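Local coordinates for CLIP-associating protein 2 (Mus musculus, PDB 3WOZ) that contributes to microtubule dynamics through HEAT-repeat TOG domains, probably by engaging tubulin, at residues S20-G25 and G60-M65; E49-M54 and V71-V76; K110-T115 and L148-T153; F119-Q124 and K156-R161. All blocks are in the same frame, centred on the assembly; numbering follows the deposited sequence.

Contact 1. Residues S20-G25 and G60-M65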
loop_
_atom_site.group_PDB
_atom_site.type_symbol
_atom_site.label_atom_id
_atom_site.label_comp_id
_atom_site.label_asym_id
_atom_site.label_seq_id
_atom_site.Cartn_x
_atom_site.Cartn_y
_atom_site.Cartn_z
ATOM N N SER A 20 -11.534 24.132 -7.041
ATOM C CA SER A 20 -12.528 24.633 -6.092
ATOM C C SER A 20 -13.746 23.710 -6.052
ATOM O O SER A 20 -14.331 23.473 -4.992
ATOM C CB SER A 20 -12.949 26.051 -6.484
ATOM O OG SER A 20 -13.610 26.704 -5.416
ATOM N N GLU A 21 -14.101 23.185 -7.221
ATOM C CA GLU A 21 -15.215 22.263 -7.375
ATOM C C GLU A 21 -14.880 20.882 -6.816
ATOM O O GLU A 21 -15.736 20.235 -6.216
ATOM C CB GLU A 21 -15.612 22.172 -8.845
ATOM C CG GLU A 21 -16.310 23.421 -9.368
ATOM C CD GLU A 21 -17.794 23.213 -9.564
ATOM O OE1 GLU A 21 -18.168 22.626 -10.605
ATOM O OE2 GLU A 21 -18.584 23.635 -8.686
ATOM N N ARG A 22 -13.636 20.443 -7.005
ATOM C CA ARG A 22 -13.164 19.185 -6.418
ATOM C C ARG A 22 -13.191 19.243 -4.893
ATOM O O ARG A 22 -13.575 18.276 -4.237
ATOM C CB ARG A 22 -11.763 18.829 -6.921
ATOM C CG ARG A 22 -11.720 18.436 -8.389
ATOM C CD ARG A 22 -10.433 17.704 -8.766
ATOM N NE ARG A 22 -9.222 18.459 -8.441
ATOM C CZ ARG A 22 -8.661 19.384 -9.220
ATOM N NH1 ARG A 22 -9.192 19.703 -10.396
ATOM N NH2 ARG A 22 -7.558 19.998 -8.817
ATOM N N LYS A 23 -12.788 20.388 -4.345
ATOM C CA LYS A 23 -12.835 20.637 -2.907
ATOM C C LYS A 23 -14.268 20.529 -2.379
ATOM O O LYS A 23 -14.523 19.847 -1.380
ATOM C CB LYS A 23 -12.248 22.021 -2.601
ATOM C CG LYS A 23 -12.467 22.518 -1.180
ATOM C CD LYS A 23 -11.995 23.960 -1.019
ATOM C CE LYS A 23 -12.398 24.526 0.338
ATOM N NZ LYS A 23 -11.840 25.894 0.560
ATOM N N GLU A 24 -15.195 21.195 -3.064
ATOM C CA GLU A 24 -16.604 21.184 -2.676
ATOM C C GLU A 24 -17.203 19.782 -2.788
ATOM O O GLU A 24 -17.994 19.379 -1.940
ATOM C CB GLU A 24 -17.407 22.189 -3.510
ATOM C CG GLU A 24 -18.501 22.918 -2.724
ATOM C CD GLU A 24 -17.962 23.747 -1.556
ATOM O OE1 GLU A 24 -16.873 24.357 -1.681
ATOM O OE2 GLU A 24 -18.642 23.793 -0.505
ATOM N N GLY A 25 -16.804 19.048 -3.826
ATOM C CA GLY A 25 -17.201 17.649 -3.997
ATOM C C GLY A 25 -16.747 16.743 -2.863
ATOM O O GLY A 25 -17.528 15.923 -2.365
ATOM N N GLY A 60 -2.588 20.997 -3.948
ATOM C CA GLY A 60 -2.214 20.553 -2.602
ATOM C C GLY A 60 -3.342 20.415 -1.593
ATOM O O GLY A 60 -3.362 19.464 -0.812
ATOM N N LYS A 61 -4.280 21.361 -1.605
ATOM C CA LYS A 61 -5.400 21.344 -0.659
ATOM C C LYS A 61 -6.370 20.220 -1.005
ATOM O O LYS A 61 -6.807 19.482 -0.127
ATOM C CB LYS A 61 -6.110 22.707 -0.625
ATOM C CG LYS A 61 -7.390 22.777 0.216
ATOM C CD LYS A 61 -7.116 22.560 1.706
ATOM C CE LYS A 61 -8.362 22.829 2.540
ATOM N NZ LYS A 61 -8.223 22.299 3.924
ATOM N N VAL A 62 -6.682 20.091 -2.291
ATOM C CA VAL A 62 -7.562 19.030 -2.775
ATOM C C VAL A 62 -6.984 17.657 -2.418
ATOM O O VAL A 62 -7.705 16.792 -1.913
ATOM C CB VAL A 62 -7.809 19.136 -4.300
ATOM C CG1 VAL A 62 -8.700 18.001 -4.785
ATOM C CG2 VAL A 62 -8.443 20.486 -4.651
ATOM N N PHE A 63 -5.682 17.485 -2.657
ATOM C CA PHE A 63 -5.004 16.207 -2.431
ATOM C C PHE A 63 -4.995 15.804 -0.954
ATOM O O PHE A 63 -5.268 14.654 -0.628
ATOM C CB PHE A 63 -3.580 16.227 -3.013
ATOM C CG PHE A 63 -2.819 14.939 -2.820
ATOM C CD1 PHE A 63 -1.778 14.865 -1.900
ATOM C CD2 PHE A 63 -3.148 13.798 -3.551
ATOM C CE1 PHE A 63 -1.065 13.681 -1.713
ATOM C CE2 PHE A 63 -2.447 12.607 -3.371
ATOM C CZ PHE A 63 -1.399 12.549 -2.450
ATOM N N SER A 64 -4.688 16.753 -0.075
ATOM C CA SER A 64 -4.729 16.518 1.368
ATOM C C SER A 64 -6.132 16.194 1.877
ATOM O O SER A 64 -6.291 15.333 2.741
ATOM C CB SER A 64 -4.143 17.700 2.133
ATOM O OG SER A 64 -2.741 17.555 2.235
HETATM N N MSE A 65 -7.136 16.885 1.339
HETATM C CA MSE A 65 -8.538 16.583 1.638
HETATM C C MSE A 65 -8.952 15.195 1.136
HETATM O O MSE A 65 -9.758 14.511 1.774
HETATM C CB MSE A 65 -9.455 17.623 1.008
HETATM C CG MSE A 65 -9.441 18.984 1.670
HETATM SE SE MSE A 65 -10.659 20.147 0.688
HETATM C CE MSE A 65 -12.315 19.171 1.046
#
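NE of R22 is gripped by a salt bridge to D57 and at the same time meets CG1 of V62 at 3.7 Å, so the guanidinium has both a charge mate and an apolar neighbour. The methyl comes to an edge of the guanidinium, near its plane, and also touches CB of R22 at 3.8 Å. A bend at chi3 (-56°) swings the arginine head round so that one residue contacts V62 at both its base and its charged end; NH1 is held separately by the carbonyl of S16. The two helices run side by side, as in a HEAT-repeat solenoid such as the TOG domain: the local axes of 20-25 and 60-65 lie 9.4 Å apart and are nearly parallel, at 19°, while M54 of the intervening helix 41-54 touches both R22 and V62. One turn further on, M65, a selenomethionine in this crystal, reaches across to K23. Its SE rests 3.5 Å from CG of K23, and the bend at its own chi3 carries CE to within 3.3 Å of the K23 backbone O. Beyond CG the lysine chain runs out extended, leaving its NZ 6.1 Å from NZ of K61, where the like charges probably repel mildly.

Contact 2. Residues E49-M54 and V71-V76; sequences EIFTRM and VDFIQV
F51 points the edge of its ring at the face of F73, an edge-to-face (T-shaped) pair buried between helices 41-54 and 60-77 of the HEAT-repeat TOG domain. The planes stand almost perpendicular, at 87°, and the ring centroids are 5.0 Å apart. Between these two segments the nearest CA atoms, those of F51 and F73, are 10.3 Å apart, and the two rings fill that distance, the side chains overlapping as each runs toward the other's helix. On F51, chi2 is close to zero (-3°), which turns CD1 back toward its own CA and leaves the CD2-CE2 side of the ring as the leading edge. On F73, CG lies anti to the backbone N (chi1 176°), and from there the ring offers its face to that edge. Neither ring depends on this pair alone. F51 makes a second edge-to-face pair with F66, two turns earlier on helix 60-77, and touches L29 of helix 19-34, whereas F73 meets the ring of H77 and packs on L44, L47 and C48 of helix 41-54. The edge does not aim at the centre of the F73 ring but toward its rim: CE2 of F51 sits 3.6 Å from CD1 and 3.7 Å from CG of F73, with CD2 of F51 3.8 Å from CE1 of F73.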
loop_
_atom_site.group_PDB
_atom_site.type_symbol
_atom_site.label_atom_id
_atom_site.label_comp_id
_atom_site.label_asym_id
_atom_site.label_seq_id
_atom_site.Cartn_x
_atom_site.Cartn_y
_atom_site.Cartn_z
ATOM N N GLU A 49 -12.713 5.132 -9.614
ATOM C CA GLU A 49 -12.052 5.654 -10.809
ATOM C C GLU A 49 -11.631 7.111 -10.623
ATOM O O GLU A 49 -10.546 7.510 -11.059
ATOM C CB GLU A 49 -12.949 5.483 -12.038
ATOM C CG GLU A 49 -13.112 4.019 -12.456
ATOM C CD GLU A 49 -14.242 3.788 -13.449
ATOM O OE1 GLU A 49 -14.938 4.762 -13.823
ATOM O OE2 GLU A 49 -14.435 2.622 -13.853
ATOM N N ILE A 50 -12.490 7.888 -9.966
ATOM C CA ILE A 50 -12.183 9.266 -9.582
ATOM C C ILE A 50 -11.014 9.326 -8.589
ATOM O O ILE A 50 -10.115 10.156 -8.732
ATOM C CB ILE A 50 -13.424 9.969 -8.980
ATOM C CG1 ILE A 50 -14.464 10.239 -10.078
ATOM C CG2 ILE A 50 -13.032 11.276 -8.274
ATOM C CD1 ILE A 50 -15.860 10.585 -9.555
ATOM N N PHE A 51 -11.032 8.436 -7.599
ATOM C CA PHE A 51 -9.996 8.406 -6.572
ATOM C C PHE A 51 -8.640 7.971 -7.122
ATOM O O PHE A 51 -7.605 8.475 -6.687
ATOM C CB PHE A 51 -10.415 7.514 -5.395
ATOM C CG PHE A 51 -11.234 8.221 -4.344
ATOM C CD1 PHE A 51 -11.502 9.585 -4.432
ATOM C CD2 PHE A 51 -11.703 7.521 -3.235
ATOM C CE1 PHE A 51 -12.241 10.233 -3.445
ATOM C CE2 PHE A 51 -12.438 8.162 -2.248
ATOM C CZ PHE A 51 -12.704 9.523 -2.354
ATOM N N THR A 52 -8.661 7.034 -8.073
ATOM C CA THR A 52 -7.460 6.590 -8.777
ATOM C C THR A 52 -6.735 7.780 -9.411
ATOM O O THR A 52 -5.517 7.913 -9.274
ATOM C CB THR A 52 -7.796 5.529 -9.856
ATOM O OG1 THR A 52 -8.395 4.388 -9.232
ATOM C CG2 THR A 52 -6.539 5.080 -10.612
ATOM N N ARG A 53 -7.500 8.642 -10.081
ATOM C CA ARG A 53 -6.961 9.849 -10.707
ATOM C C ARG A 53 -6.568 10.899 -9.667
ATOM O O ARG A 53 -5.598 11.640 -9.855
ATOM C CB ARG A 53 -7.967 10.439 -11.699
ATOM C CG ARG A 53 -8.268 9.542 -12.895
ATOM C CD ARG A 53 -8.933 10.326 -14.017
ATOM N NE ARG A 53 -10.109 11.054 -13.551
ATOM C CZ ARG A 53 -11.336 10.545 -13.505
ATOM N NH1 ARG A 53 -11.555 9.295 -13.894
ATOM N NH2 ARG A 53 -12.343 11.285 -13.066
HETATM N N MSE A 54 -7.321 10.948 -8.566
HETATM C CA MSE A 54 -7.062 11.892 -7.477
HETATM C C MSE A 54 -5.689 11.699 -6.823
HETATM O O MSE A 54 -5.148 12.622 -6.222
HETATM C CB MSE A 54 -8.170 11.827 -6.424
HETATM C CG MSE A 54 -8.592 13.193 -5.906
HETATM SE SE MSE A 54 -10.403 13.229 -5.184
HETATM C CE MSE A 54 -11.043 14.896 -5.986
ATOM N N VAL A 71 -9.887 7.708 4.487
ATOM C CA VAL A 71 -10.027 7.019 5.771
ATOM C C VAL A 71 -11.477 6.578 5.980
ATOM O O VAL A 71 -11.741 5.409 6.251
ATOM C CB VAL A 71 -9.539 7.906 6.948
ATOM C CG1 VAL A 71 -9.877 7.275 8.302
ATOM C CG2 VAL A 71 -8.041 8.146 6.838
ATOM N N ASP A 72 -12.400 7.522 5.817
ATOM C CA ASP A 72 -13.835 7.263 5.924
ATOM C C ASP A 72 -14.347 6.344 4.824
ATOM O O ASP A 72 -15.202 5.496 5.069
ATOM C CB ASP A 72 -14.605 8.581 5.883
ATOM C CG ASP A 72 -14.360 9.421 7.105
ATOM O OD1 ASP A 72 -13.584 10.403 7.011
ATOM O OD2 ASP A 72 -14.920 9.077 8.167
ATOM N N PHE A 73 -13.820 6.537 3.617
ATOM C CA PHE A 73 -14.210 5.754 2.448
ATOM C C PHE A 73 -13.835 4.294 2.629
ATOM O O PHE A 73 -14.668 3.411 2.425
ATOM C CB PHE A 73 -13.562 6.334 1.187
ATOM C CG PHE A 73 -13.817 5.538 -0.062
ATOM C CD1 PHE A 73 -12.771 4.886 -0.707
ATOM C CD2 PHE A 73 -15.096 5.453 -0.606
ATOM C CE1 PHE A 73 -12.993 4.166 -1.872
ATOM C CE2 PHE A 73 -15.327 4.728 -1.765
ATOM C CZ PHE A 73 -14.273 4.092 -2.404
ATOM N N ILE A 74 -12.586 4.050 3.027
ATOM C CA ILE A 74 -12.117 2.702 3.308
ATOM C C ILE A 74 -12.923 2.060 4.446
ATOM O O ILE A 74 -13.369 0.921 4.323
ATOM C CB ILE A 74 -10.601 2.668 3.630
ATOM C CG1 ILE A 74 -9.778 3.100 2.409
ATOM C CG2 ILE A 74 -10.178 1.278 4.083
ATOM C CD1 ILE A 74 -8.382 3.598 2.746
ATOM N N GLN A 75 -13.116 2.795 5.539
ATOM C CA GLN A 75 -13.835 2.263 6.701
ATOM C C GLN A 75 -15.286 1.874 6.397
ATOM O O GLN A 75 -15.780 0.880 6.912
ATOM C CB GLN A 75 -13.756 3.228 7.886
ATOM C CG GLN A 75 -12.405 3.192 8.586
ATOM C CD GLN A 75 -12.193 4.343 9.550
ATOM O OE1 GLN A 75 -12.949 5.316 9.557
ATOM N NE2 GLN A 75 -11.155 4.237 10.369
ATOM N N VAL A 76 -15.947 2.644 5.538
ATOM C CA VAL A 76 -17.345 2.388 5.189
ATOM C C VAL A 76 -17.502 1.269 4.149
ATOM O O VAL A 76 -18.404 0.443 4.263
ATOM C CB VAL A 76 -18.059 3.701 4.746
ATOM C CG1 VAL A 76 -19.377 3.422 4.009
ATOM C CG2 VAL A 76 -18.292 4.607 5.954
#

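Contact 3. Residues K110-T115 and L148-T153; sequences KALDIT and LKYIET
With CG anti to the backbone N (chi1 -166°), the phenol of Y150 reaches out from its helix toward L112, whose own CG lies beside the backbone N (chi1 -78°) and sends CD2 forward to meet it. The pair joins helices 102-118 and 141-155 in the middle of the HEAT-repeat solenoid of this TOG domain, and it illustrates how one long aromatic can reach across to the neighbouring helix. L112 CD2 lies alongside one bond of the ring, 3.7 Å from both CD2 and CE2 of Y150. Atom CE2 of Y150 has a second, polar neighbour: the backbone O of L112, 3.6 Å away, at the edge and near the ring plane. Farther along, the phenol end meets T115 at about a right angle, with CG2 of T115 3.8 Å from OH of Y150. L89 of helix 85-96 and L128 of helix 121-133 also pack on the tyrosine. Were Y150 cut back to an alanine, a gap would probably open between L112, L89 and L128, leaving CD2 of L112 without its ring neighbour and CG2 of T115 without the hydroxyl it touches. The orientation of T115 is fixed from its own helix: OG1 of T115 donates to the O of A111 at 2.8 Å, approaching from the face opposite to that used by the backbone N of T115.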
loop_
_atom_site.group_PDB
_atom_site.type_symbol
_atom_site.label_atom_id
_atom_site.label_comp_id
_atom_site.label_asym_id
_atom_site.label_seq_id
_atom_site.Cartn_x
_atom_site.Cartn_y
_atom_site.Cartn_z
ATOM N N LYS A 110 -1.509 7.451 7.636
ATOM C CA LYS A 110 -2.804 7.166 8.241
ATOM C C LYS A 110 -3.673 6.321 7.309
ATOM O O LYS A 110 -4.255 5.323 7.737
ATOM C CB LYS A 110 -3.521 8.468 8.626
ATOM C CG LYS A 110 -4.971 8.297 9.090
ATOM C CD LYS A 110 -5.057 7.555 10.417
ATOM C CE LYS A 110 -6.474 7.548 10.963
ATOM N NZ LYS A 110 -6.589 6.588 12.100
ATOM N N ALA A 111 -3.759 6.732 6.045
ATOM C CA ALA A 111 -4.487 5.972 5.031
ATOM C C ALA A 111 -3.933 4.551 4.869
ATOM O O ALA A 111 -4.701 3.597 4.725
ATOM C CB ALA A 111 -4.477 6.710 3.704
ATOM N N LEU A 112 -2.607 4.418 4.896
ATOM C CA LEU A 112 -1.958 3.108 4.852
ATOM C C LEU A 112 -2.326 2.249 6.059
ATOM O O LEU A 112 -2.574 1.052 5.909
ATOM C CB LEU A 112 -0.431 3.242 4.776
ATOM C CG LEU A 112 0.232 3.591 3.443
ATOM C CD1 LEU A 112 1.693 3.962 3.680
ATOM C CD2 LEU A 112 0.118 2.432 2.437
ATOM N N ASP A 113 -2.349 2.862 7.246
ATOM C CA ASP A 113 -2.668 2.143 8.480
ATOM C C ASP A 113 -4.108 1.633 8.450
ATOM O O ASP A 113 -4.378 0.496 8.842
ATOM C CB ASP A 113 -2.455 3.033 9.715
ATOM C CG ASP A 113 -0.991 3.368 9.966
ATOM O OD1 ASP A 113 -0.079 2.723 9.396
ATOM O OD2 ASP A 113 -0.746 4.290 10.762
ATOM N N ILE A 114 -5.020 2.484 7.982
ATOM C CA ILE A 114 -6.427 2.126 7.815
ATOM C C ILE A 114 -6.558 0.959 6.828
ATOM O O ILE A 114 -7.210 -0.036 7.127
ATOM C CB ILE A 114 -7.274 3.347 7.342
ATOM C CG1 ILE A 114 -7.218 4.487 8.369
ATOM C CG2 ILE A 114 -8.721 2.949 7.045
ATOM C CD1 ILE A 114 -7.704 4.128 9.750
ATOM N N THR A 115 -5.919 1.090 5.666
ATOM C CA THR A 115 -5.881 0.022 4.660
ATOM C C THR A 115 -5.426 -1.294 5.274
ATOM O O THR A 115 -6.084 -2.315 5.112
ATOM C CB THR A 115 -4.937 0.382 3.488
ATOM O OG1 THR A 115 -5.357 1.620 2.911
ATOM C CG2 THR A 115 -4.951 -0.707 2.403
ATOM N N LEU A 148 8.767 -1.837 2.092
ATOM C CA LEU A 148 9.360 -2.722 3.098
ATOM C C LEU A 148 8.781 -2.517 4.499
ATOM O O LEU A 148 8.448 -3.488 5.188
ATOM C CB LEU A 148 10.890 -2.586 3.117
ATOM C CG LEU A 148 11.654 -3.022 1.855
ATOM C CD1 LEU A 148 13.077 -2.450 1.853
ATOM C CD2 LEU A 148 11.663 -4.555 1.672
ATOM N N LYS A 149 8.654 -1.260 4.921
ATOM C CA LYS A 149 8.051 -0.968 6.226
ATOM C C LYS A 149 6.634 -1.534 6.323
ATOM O O LYS A 149 6.243 -2.072 7.360
ATOM C CB LYS A 149 8.042 0.534 6.512
ATOM C CG LYS A 149 9.372 1.081 6.997
ATOM C CD LYS A 149 9.244 2.562 7.321
ATOM C CE LYS A 149 10.452 3.094 8.081
ATOM N NZ LYS A 149 10.415 4.589 8.097
ATOM N N TYR A 150 5.880 -1.426 5.234
ATOM C CA TYR A 150 4.517 -1.939 5.195
ATOM C C TYR A 150 4.498 -3.470 5.281
ATOM O O TYR A 150 3.736 -4.033 6.077
ATOM C CB TYR A 150 3.788 -1.438 3.949
ATOM C CG TYR A 150 2.285 -1.635 3.979
ATOM C CD1 TYR A 150 1.717 -2.885 3.714
ATOM C CD2 TYR A 150 1.431 -0.572 4.257
ATOM C CE1 TYR A 150 0.336 -3.068 3.733
ATOM C CE2 TYR A 150 0.051 -0.746 4.271
ATOM C CZ TYR A 150 -0.487 -1.998 4.013
ATOM O OH TYR A 150 -1.852 -2.172 4.023
ATOM N N ILE A 151 5.339 -4.134 4.483
ATOM C CA ILE A 151 5.511 -5.597 4.583
ATOM C C ILE A 151 5.756 -5.978 6.028
ATOM O O ILE A 151 5.036 -6.799 6.585
ATOM C CB ILE A 151 6.731 -6.147 3.781
ATOM C CG1 ILE A 151 6.866 -5.518 2.388
ATOM C CG2 ILE A 151 6.707 -7.688 3.738
ATOM C CD1 ILE A 151 5.922 -6.020 1.352
ATOM N N GLU A 152 6.781 -5.371 6.626
ATOM C CA GLU A 152 7.174 -5.682 7.994
ATOM C C GLU A 152 5.997 -5.581 8.962
ATOM O O GLU A 152 5.791 -6.478 9.775
ATOM C CB GLU A 152 8.319 -4.783 8.467
ATOM C CG GLU A 152 9.192 -5.465 9.518
ATOM C CD GLU A 152 9.596 -4.559 10.663
ATOM O OE1 GLU A 152 9.820 -3.349 10.438
ATOM O OE2 GLU A 152 9.707 -5.076 11.798
ATOM N N THR A 153 5.228 -4.497 8.867
ATOM C CA THR A 153 4.077 -4.292 9.757
ATOM C C THR A 153 2.968 -5.313 9.481
ATOM O O THR A 153 2.326 -5.806 10.409
ATOM C CB THR A 153 3.537 -2.851 9.659
ATOM O OG1 THR A 153 4.627 -1.927 9.755
ATOM C CG2 THR A 153 2.540 -2.562 10.772
#

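Contact 4. Residues F119-Q124 and K156-R161; sequences FPNDLQ and KQMDPR
Q157 makes the first touch of the segment 156-161: its NE2 donates to OD1 of N121 at 2.9 Å, nearly straight at 171°. The acceptor lies in the amide plane of Q157, while the donor is tilted only slightly from the carbonyl plane of N121, and the two amides are turned 57° against each other. The glutamine accepts a crowded position to do this, its CG set between the backbone N and the carbonyl carbon (chi1 67°); beyond CG the chain is extended and carries the amide over to the asparagine. NE2 also donates to the carbonyl O of R116, near the end of helix 102-118, so one amide nitrogen ties together two carbonyl groups. M158, a selenomethionine in this crystal, follows with an apolar contact, its CG 3.7 Å from CB of N121, and its side chain goes on to L202 of helix 186-202. With no amide at N121, as in an alanine, the CB that M158 rests on would remain, but the Q157 amide would probably lose one of its two carbonyl partners and be freer to turn. After M158 the loop departs: the backbone N of D159 bonds to D162, and the O of P160 to N203. On the facing side, P120 holds the N-cap position of helix 121-133, which makes N121 the first helical residue. Here two neighbouring connections between helices of a HEAT-repeat solenoid, 119-120 and the loop after helix 141-155, are stitched together along one edge of the TOG domain.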
loop_
_atom_site.group_PDB
_atom_site.type_symbol
_atom_site.label_atom_id
_atom_site.label_comp_id
_atom_site.label_asym_id
_atom_site.label_seq_id
_atom_site.Cartn_x
_atom_site.Cartn_y
_atom_site.Cartn_z
ATOM N N PHE A 119 -8.429 -4.920 5.362
ATOM C CA PHE A 119 -8.487 -5.891 4.262
ATOM C C PHE A 119 -7.829 -7.206 4.652
ATOM O O PHE A 119 -6.950 -7.208 5.506
ATOM C CB PHE A 119 -7.806 -5.317 3.014
ATOM C CG PHE A 119 -8.527 -4.149 2.409
ATOM C CD1 PHE A 119 -9.602 -4.349 1.542
ATOM C CD2 PHE A 119 -8.128 -2.844 2.693
ATOM C CE1 PHE A 119 -10.269 -3.269 0.974
ATOM C CE2 PHE A 119 -8.793 -1.757 2.132
ATOM C CZ PHE A 119 -9.864 -1.969 1.271
ATOM N N PRO A 120 -8.234 -8.330 4.016
ATOM C CA PRO A 120 -7.586 -9.608 4.344
ATOM C C PRO A 120 -6.075 -9.539 4.152
ATOM O O PRO A 120 -5.604 -8.917 3.203
ATOM C CB PRO A 120 -8.209 -10.596 3.348
ATOM C CG PRO A 120 -9.504 -9.971 2.944
ATOM C CD PRO A 120 -9.269 -8.486 2.976
ATOM N N ASN A 121 -5.334 -10.169 5.058
ATOM C CA ASN A 121 -3.876 -10.109 5.048
ATOM C C ASN A 121 -3.230 -10.773 3.825
ATOM O O ASN A 121 -2.306 -10.213 3.231
ATOM C CB ASN A 121 -3.303 -10.697 6.342
ATOM C CG ASN A 121 -3.561 -9.816 7.563
ATOM O OD1 ASN A 121 -3.579 -8.584 7.472
ATOM N ND2 ASN A 121 -3.742 -10.451 8.720
ATOM N N ASP A 122 -3.713 -11.962 3.460
ATOM C CA ASP A 122 -3.164 -12.696 2.316
ATOM C C ASP A 122 -3.250 -11.872 1.032
ATOM O O ASP A 122 -2.261 -11.755 0.304
ATOM C CB ASP A 122 -3.824 -14.080 2.150
ATOM C CG ASP A 122 -5.334 -14.009 1.942
ATOM O OD1 ASP A 122 -5.978 -13.020 2.374
ATOM O OD2 ASP A 122 -5.885 -14.962 1.349
ATOM N N LEU A 123 -4.419 -11.280 0.791
ATOM C CA LEU A 123 -4.652 -10.413 -0.373
ATOM C C LEU A 123 -3.715 -9.197 -0.402
ATOM O O LEU A 123 -3.152 -8.863 -1.454
ATOM C CB LEU A 123 -6.111 -9.941 -0.424
ATOM C CG LEU A 123 -7.274 -10.931 -0.594
ATOM C CD1 LEU A 123 -8.569 -10.149 -0.707
ATOM C CD2 LEU A 123 -7.117 -11.852 -1.806
ATOM N N GLN A 124 -3.556 -8.540 0.748
ATOM C CA GLN A 124 -2.603 -7.436 0.887
ATOM C C GLN A 124 -1.192 -7.914 0.571
ATOM O O GLN A 124 -0.463 -7.266 -0.176
ATOM C CB GLN A 124 -2.601 -6.885 2.310
ATOM C CG GLN A 124 -3.866 -6.201 2.766
ATOM C CD GLN A 124 -3.656 -5.522 4.102
ATOM O OE1 GLN A 124 -4.315 -5.841 5.091
ATOM N NE2 GLN A 124 -2.700 -4.609 4.145
ATOM N N LYS A 156 3.628 -8.708 11.074
ATOM C CA LYS A 156 3.346 -8.763 12.510
ATOM C C LYS A 156 1.887 -9.103 12.820
ATOM O O LYS A 156 1.559 -9.462 13.951
ATOM C CB LYS A 156 3.725 -7.441 13.200
ATOM C CG LYS A 156 5.149 -6.938 12.935
ATOM C CD LYS A 156 6.214 -7.920 13.416
ATOM C CE LYS A 156 7.606 -7.501 12.964
ATOM N NZ LYS A 156 8.102 -6.302 13.701
ATOM N N GLN A 157 1.014 -8.979 11.825
ATOM C CA GLN A 157 -0.408 -9.260 12.021
ATOM C C GLN A 157 -0.924 -10.450 11.195
ATOM O O GLN A 157 -2.083 -10.846 11.321
ATOM C CB GLN A 157 -1.251 -7.996 11.769
ATOM C CG GLN A 157 -1.273 -7.489 10.323
ATOM C CD GLN A 157 -2.152 -6.258 10.135
ATOM O OE1 GLN A 157 -1.997 -5.256 10.831
ATOM N NE2 GLN A 157 -3.072 -6.325 9.179
HETATM N N MSE A 158 -0.059 -11.014 10.357
HETATM C CA MSE A 158 -0.434 -12.113 9.466
HETATM C C MSE A 158 -0.542 -13.464 10.162
HETATM O O MSE A 158 0.008 -13.667 11.244
HETATM C CB MSE A 158 0.586 -12.238 8.338
HETATM C CG MSE A 158 0.249 -11.463 7.091
HETATM SE SE MSE A 158 1.810 -11.295 5.953
HETATM C CE MSE A 158 1.924 -13.097 5.214
ATOM N N ASP A 159 -1.262 -14.380 9.522
ATOM C CA ASP A 159 -1.204 -15.801 9.855
ATOM C C ASP A 159 -0.008 -16.411 9.132
ATOM O O ASP A 159 0.337 -15.957 8.043
ATOM C CB ASP A 159 -2.480 -16.514 9.404
ATOM C CG ASP A 159 -3.613 -16.390 10.403
ATOM O OD1 ASP A 159 -3.351 -16.090 11.592
ATOM O OD2 ASP A 159 -4.773 -16.609 9.994
ATOM N N PRO A 160 0.631 -17.436 9.730
ATOM C CA PRO A 160 1.747 -18.130 9.074
ATOM C C PRO A 160 1.436 -18.640 7.657
ATOM O O PRO A 160 2.302 -18.577 6.784
ATOM C CB PRO A 160 2.028 -19.301 10.018
ATOM C CG PRO A 160 1.644 -18.782 11.359
ATOM C CD PRO A 160 0.448 -17.897 11.122
ATOM N N ARG A 161 0.214 -19.114 7.421
ATOM C CA ARG A 161 -0.146 -19.666 6.109
ATOM C C ARG A 161 -0.577 -18.601 5.088
ATOM O O ARG A 161 -1.054 -18.928 3.996
ATOM C CB ARG A 161 -1.190 -20.793 6.246
ATOM C CG ARG A 161 -1.328 -21.750 5.034
ATOM C CD ARG A 161 0.000 -22.048 4.313
ATOM N NE ARG A 161 0.971 -22.750 5.152
ATOM C CZ ARG A 161 2.294 -22.635 5.037
ATOM N NH1 ARG A 161 2.825 -21.832 4.121
ATOM N NH2 ARG A 161 3.093 -23.317 5.848
#

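In the fold
From the N terminus, contact 1 closes the first loop, bringing helix 19-34 to helix 60-77. Contact 2 opens inside that loop, on helix 41-54, and closes farther along helix 60-77, so the two cross; M54 belongs to contact 2 yet packs against R22 and V62 of contact 1. Contacts 3 and 4 repeat the pattern later in the chain: contact 3 joins helices 102-118 and 141-155, and contact 4 starts within its loop and ends beyond it. The two crossed pairs follow in series. They are not isolated, since I74 of contact 2 packs on I114 and T115 of contact 3 and on F119 of contact 4, so the two crossed pairs join within one solenoid.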